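LPXTG-motif cell wall anchor domain protein (Mobiluncus mulieris, PDB 5U5O) probably serves in cell adhesion as a giant cross-linked surface adhesin, of which this piece holds a T-Q ester bond domain and the DUF5979 domain beside it. Local coordinates at residues Pro166-Leu171 and Gly221-Asp226; Thr197-Gln202 and Thr227-Glu232. All coordinates share one frame; numbering follows the deposited sequence.

Contact 1: Pro166-Leu171 and Gly221-Asp226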
loop_
_atom_site.group_PDB
_atom_site.type_symbol
_atom_site.label_atom_id
_atom_site.label_comp_id
_atom_site.label_asym_id
_atom_site.label_seq_id
_atom_site.Cartn_x
_atom_site.Cartn_y
_atom_site.Cartn_z
ATOM N N PRO A 166 1.120 0.696 2.006
ATOM C CA PRO A 166 1.145 -0.218 3.155
ATOM C C PRO A 166 2.343 0.055 4.053
ATOM O O PRO A 166 3.363 0.563 3.595
ATOM C CB PRO A 166 1.292 -1.587 2.503
ATOM C CG PRO A 166 2.050 -1.305 1.256
ATOM C CD PRO A 166 1.594 0.041 0.769
ATOM N N GLN A 167 2.210 -0.305 5.327
ATOM C CA GLN A 167 3.349 -0.353 6.240
ATOM C C GLN A 167 3.903 -1.773 6.240
ATOM O O GLN A 167 3.283 -2.693 5.701
ATOM C CB GLN A 167 2.959 0.078 7.661
ATOM C CG GLN A 167 2.128 1.354 7.742
ATOM C CD GLN A 167 2.666 2.486 6.887
ATOM O OE1 GLN A 167 1.951 3.040 6.044
ATOM N NE2 GLN A 167 3.929 2.832 7.090
ATOM N N PHE A 168 5.086 -1.931 6.825
ATOM C CA PHE A 168 5.802 -3.205 6.815
ATOM C C PHE A 168 6.305 -3.574 8.199
ATOM O O PHE A 168 6.537 -2.717 9.056
ATOM C CB PHE A 168 6.981 -3.164 5.833
ATOM C CG PHE A 168 6.555 -2.916 4.413
ATOM C CD1 PHE A 168 6.174 -3.981 3.603
ATOM C CD2 PHE A 168 6.465 -1.629 3.907
ATOM C CE1 PHE A 168 5.728 -3.777 2.316
ATOM C CE2 PHE A 168 6.036 -1.414 2.611
ATOM C CZ PHE A 168 5.663 -2.494 1.817
ATOM N N GLY A 169 6.468 -4.874 8.382
ATOM C CA GLY A 169 7.083 -5.446 9.567
ATOM C C GLY A 169 8.505 -5.903 9.306
ATOM O O GLY A 169 9.080 -5.619 8.233
ATOM N N SER A 170 9.059 -6.639 10.289
ATOM C CA SER A 170 10.428 -7.126 10.177
ATOM C C SER A 170 10.601 -8.367 11.034
ATOM O O SER A 170 9.789 -8.650 11.935
ATOM C CB SER A 170 11.432 -6.074 10.638
ATOM O OG SER A 170 11.276 -5.759 12.027
ATOM N N LEU A 171 11.677 -9.077 10.753
ATOM C CA LEU A 171 12.041 -10.283 11.474
ATOM C C LEU A 171 13.494 -10.216 11.842
ATOM O O LEU A 171 14.373 -10.205 10.976
ATOM C CB LEU A 171 11.760 -11.507 10.620
ATOM C CG LEU A 171 12.108 -12.880 11.214
ATOM C CD1 LEU A 171 11.475 -13.167 12.568
ATOM C CD2 LEU A 171 11.683 -13.925 10.201
ATOM N N GLY A 221 11.073 -4.829 5.787
ATOM C CA GLY A 221 10.147 -4.674 4.651
ATOM C C GLY A 221 9.243 -5.861 4.374
ATOM O O GLY A 221 8.924 -6.168 3.218
ATOM N N ILE A 222 8.829 -6.532 5.448
ATOM C CA ILE A 222 7.970 -7.698 5.319
ATOM C C ILE A 222 6.506 -7.225 5.347
ATOM O O ILE A 222 6.101 -6.565 6.313
ATOM C CB ILE A 222 8.232 -8.736 6.436
ATOM C CG1 ILE A 222 9.710 -9.158 6.388
ATOM C CG2 ILE A 222 7.321 -9.923 6.216
ATOM C CD1 ILE A 222 10.141 -10.067 7.536
ATOM N N PRO A 223 5.697 -7.591 4.325
ATOM C CA PRO A 223 4.275 -7.236 4.332
ATOM C C PRO A 223 3.573 -7.698 5.623
ATOM O O PRO A 223 3.825 -8.792 6.118
ATOM C CB PRO A 223 3.728 -7.990 3.120
ATOM C CG PRO A 223 4.882 -8.077 2.185
ATOM C CD PRO A 223 6.068 -8.298 3.091
ATOM N N LEU A 224 2.700 -6.858 6.153
ATOM C CA LEU A 224 1.948 -7.171 7.352
ATOM C C LEU A 224 0.999 -8.338 7.092
ATOM O O LEU A 224 0.212 -8.343 6.149
ATOM C CB LEU A 224 1.211 -5.933 7.819
ATOM C CG LEU A 224 2.136 -4.810 8.309
ATOM C CD1 LEU A 224 1.313 -3.560 8.584
ATOM C CD2 LEU A 224 2.937 -5.214 9.546
ATOM N N GLY A 225 1.130 -9.360 7.935
ATOM C CA GLY A 225 0.420 -10.615 7.763
ATOM C C GLY A 225 1.133 -11.693 6.989
ATOM O O GLY A 225 0.547 -12.743 6.724
ATOM N N ASP A 226 2.389 -11.448 6.605
ATOM C CA ASP A 226 3.124 -12.425 5.835
ATOM C C ASP A 226 3.472 -13.634 6.707
ATOM O O ASP A 226 3.505 -13.578 7.967
ATOM C CB ASP A 226 4.407 -11.817 5.248
ATOM C CG ASP A 226 4.817 -12.450 3.943
ATOM O OD1 ASP A 226 4.256 -13.514 3.552
ATOM O OD2 ASP A 226 5.704 -11.862 3.269
HETATM O O HOH W 1 1.891 -4.608 4.388
HETATM O O HOH W 2 10.784 -3.050 7.940
#

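Contact 2: Thr197-Gln202 and Thr227-Glu232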
loop_
_atom_site.group_PDB
_atom_site.type_symbol
_atom_site.label_atom_id
_atom_site.label_comp_id
_atom_site.label_asym_id
_atom_site.label_seq_id
_atom_site.Cartn_x
_atom_site.Cartn_y
_atom_site.Cartn_z
ATOM N N THR A 197 18.347 -19.622 6.168
ATOM C CA THR A 197 17.585 -19.093 5.042
ATOM C C THR A 197 16.237 -18.654 5.544
ATOM O O THR A 197 15.528 -19.439 6.201
ATOM C CB THR A 197 17.431 -20.154 3.941
ATOM O OG1 THR A 197 18.724 -20.641 3.598
ATOM C CG2 THR A 197 16.783 -19.589 2.708
ATOM N N VAL A 198 15.900 -17.387 5.348
ATOM C CA VAL A 198 14.628 -16.816 5.771
ATOM C C VAL A 198 13.843 -16.500 4.496
ATOM O O VAL A 198 14.375 -15.835 3.542
ATOM C CB VAL A 198 14.857 -15.538 6.575
ATOM C CG1 VAL A 198 13.549 -14.808 6.859
ATOM C CG2 VAL A 198 15.555 -15.887 7.883
ATOM N N LYS A 199 12.615 -16.967 4.400
ATOM C CA LYS A 199 11.782 -16.757 3.220
ATOM C C LYS A 199 10.471 -16.188 3.670
ATOM O O LYS A 199 9.899 -16.644 4.681
ATOM C CB LYS A 199 11.535 -18.086 2.547
ATOM C CG LYS A 199 12.783 -18.751 2.023
ATOM C CD LYS A 199 12.429 -20.027 1.271
ATOM C CE LYS A 199 13.657 -20.659 0.655
ATOM N NZ LYS A 199 13.350 -21.920 -0.071
ATOM N N CYS A 200 9.957 -15.204 2.929
ATOM C CA CYS A 200 8.673 -14.640 3.255
ATOM C C CYS A 200 7.803 -14.778 2.018
ATOM O O CYS A 200 8.177 -14.320 0.911
ATOM C CB CYS A 200 8.810 -13.213 3.680
ATOM S SG CYS A 200 9.884 -12.915 5.130
ATOM N N VAL A 201 6.655 -15.427 2.168
ATOM C CA VAL A 201 5.913 -15.903 0.995
ATOM C C VAL A 201 5.277 -14.760 0.194
ATOM O O VAL A 201 5.478 -14.687 -1.022
ATOM C CB VAL A 201 4.915 -17.052 1.301
ATOM C CG1 VAL A 201 3.741 -16.584 2.131
ATOM C CG2 VAL A 201 4.410 -17.700 0.008
ATOM N N GLN A 202 4.582 -13.826 0.841
ATOM C CA GLN A 202 3.960 -12.667 0.140
ATOM C C GLN A 202 5.022 -11.673 -0.303
ATOM O O GLN A 202 4.915 -11.118 -1.413
ATOM C CB GLN A 202 2.914 -11.981 1.032
ATOM C CG GLN A 202 1.783 -12.905 1.487
ATOM C CD GLN A 202 0.918 -13.377 0.337
ATOM O OE1 GLN A 202 0.850 -12.715 -0.692
ATOM N NE2 GLN A 202 0.262 -14.511 0.505
ATOM N N THR A 227 3.640 -14.755 6.023
ATOM C CA THR A 227 4.165 -15.975 6.626
ATOM C C THR A 227 5.637 -16.061 6.263
ATOM O O THR A 227 5.996 -16.001 5.075
ATOM C CB THR A 227 3.430 -17.206 6.078
ATOM O OG1 THR A 227 2.058 -17.140 6.469
ATOM C CG2 THR A 227 4.019 -18.521 6.596
ATOM N N CYS A 228 6.503 -16.195 7.288
ATOM C CA CYS A 228 7.925 -16.257 7.075
ATOM C C CYS A 228 8.448 -17.626 7.592
ATOM O O CYS A 228 8.037 -18.073 8.707
ATOM C CB CYS A 228 8.521 -15.150 7.869
ATOM S SG CYS A 228 10.259 -15.238 8.268
ATOM N N THR A 229 9.324 -18.268 6.855
ATOM C CA THR A 229 9.975 -19.495 7.280
ATOM C C THR A 229 11.433 -19.206 7.557
ATOM O O THR A 229 12.084 -18.381 6.898
ATOM C CB THR A 229 9.805 -20.643 6.269
ATOM O OG1 THR A 229 10.395 -20.299 5.008
ATOM C CG2 THR A 229 8.329 -20.967 6.056
ATOM N N ILE A 230 11.946 -19.895 8.581
ATOM C CA ILE A 230 13.345 -19.837 8.956
ATOM C C ILE A 230 13.849 -21.271 8.876
ATOM O O ILE A 230 13.272 -22.167 9.523
ATOM C CB ILE A 230 13.490 -19.312 10.413
ATOM C CG1 ILE A 230 12.864 -17.936 10.561
ATOM C CG2 ILE A 230 14.954 -19.245 10.812
ATOM C CD1 ILE A 230 12.617 -17.525 11.993
ATOM N N SER A 231 14.950 -21.489 8.173
ATOM C CA SER A 231 15.521 -22.811 7.958
ATOM C C SER A 231 16.990 -22.752 8.288
ATOM O O SER A 231 17.734 -21.978 7.673
ATOM C CB SER A 231 15.392 -23.220 6.483
ATOM O OG SER A 231 14.050 -23.190 6.039
ATOM N N GLU A 232 17.424 -23.558 9.254
ATOM C CA GLU A 232 18.840 -23.672 9.571
ATOM C C GLU A 232 19.452 -24.857 8.848
ATOM O O GLU A 232 18.823 -25.895 8.711
ATOM C CB GLU A 232 19.038 -23.873 11.085
ATOM C CG GLU A 232 20.483 -23.692 11.500
ATOM C CD GLU A 232 20.702 -23.770 12.993
ATOM O OE1 GLU A 232 19.729 -23.647 13.774
ATOM O OE2 GLU A 232 21.884 -23.922 13.342
HETATM O O HOH W 3 13.147 -20.737 5.092
HETATM O O HOH W 4 19.771 -22.626 5.467
#

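Contact 1: Pro166-Leu171 and Gly221-Asp226
Gly169 O takes the backbone hydrogen of Ile222 N at 2.9 Å, from a donor 43° out of the carbonyl plane. A water 3.1 Å from the same Gly169 O probably gives it a second bond, and this water also accepts from Gly221 N. In the opposite sense Gly169 N reaches Ile222 O over 2.7 Å, in the carbonyl plane. Gly221 and Ile222 thus both face Gly169, a G1 beta bulge where strand 150-178 of this Ig-like adhesin pairs with strand 216-223. Gly221, at the first position of the bulge, has a positive phi of 68°, which glycine takes easily. Phe168 has CG anti to the carbonyl carbon (chi1 -61°), which brings its CD1 to 3.5 Å from Gly221 O and its ring edge to Ile222 C and Pro223 N. Leu224 supplies both methyl branches: CD1 lies 3.6 Å from Gln167 O, while CD2 comes within 3.7 Å of Gly169 N, where glycine offers no side chain to obstruct it. A second water donates to Gln167 O and accepts from Leu224 N. Pro223 to Asp226 form a type II turn, with glycine at its third position, Gly225. The preceding domain lies close by: Pro223 touches Val113, and Gln167 N bonds Thr20 OG1. Further along, the slender end of Ile222 carries CD1 to 3.8 Å from Leu171 CB, on the side that strand 193-200 covers.

Contact 2: Thr197-Gln202 and Thr227-Glu232
Strands 197-200 and 227-232 run antiparallel, 166° between their directions, with Thr197 opposite Ser231 and Lys199 opposite Thr229 in hydrogen-bonded pairs, and Val198 opposite Ile230 and Cys200 opposite Cys228 in non-hydrogen-bonded ones. They are neighbours in the five-stranded sheet of an Ig-like domain. The bond from Thr229 N to Lys199 O measures 2.8 Å, and the last rung is Val201 N to Thr227 O, 3.0 Å. On one face lie Val198, Ile230 and the two cysteines, compact apolar groups suited to the interior, where Leu171, Leu173 and Phe249 cover them. Val198 CG2 meets Ile230 CG1 at 4.3 Å. Cys200 and Cys228 form a disulfide in this protein, and a non-hydrogen-bonded pair can bring two cysteines close enough for such a cross-strand link. Both cysteines were modelled in two conformers, so the sulfur positions of any single copy are doubtful evidence of how the bond is made. The other face carries Thr197, Lys199, Thr229 and Ser231, polar residues that suit a wetter surface. Thr229 turns OG1 between its backbone N and carbonyl carbon (chi1 61°), and this places OG1 3.5 Å from Lys199 CB, while the extended lysine chain leads its charge outward. One water donates to Thr197 O and bonds Thr229 OG1; in one of the two conformers of Ser231 its OG joins the same water and Glu264. A second water lies 2.9 Å from Thr197 OG1 and donates to Ser231 O.

Overall arrangement
Contact 2 lies within one Ig-like domain, whereas contact 1 sits at the end of that domain, by the junction with the preceding one; their centres are about 13 Å apart, and both mix buried with exposed residues. Contact 1 is nearer the middle of the elongated chain, where the long strand 150-178 passes between domains; its pairing is short and bulged, and glycines, a proline and waters shape it. Contact 2 is a regular ladder farther out, its polar face wet and its cysteine face turned inward. The two share a core: Leu171 of contact 1 packs on Val198 and Ile230 of contact 2. Asp226, which leads directly into 227-232, probably joins them further by a hydrogen bond from Gln202 N to its OD1.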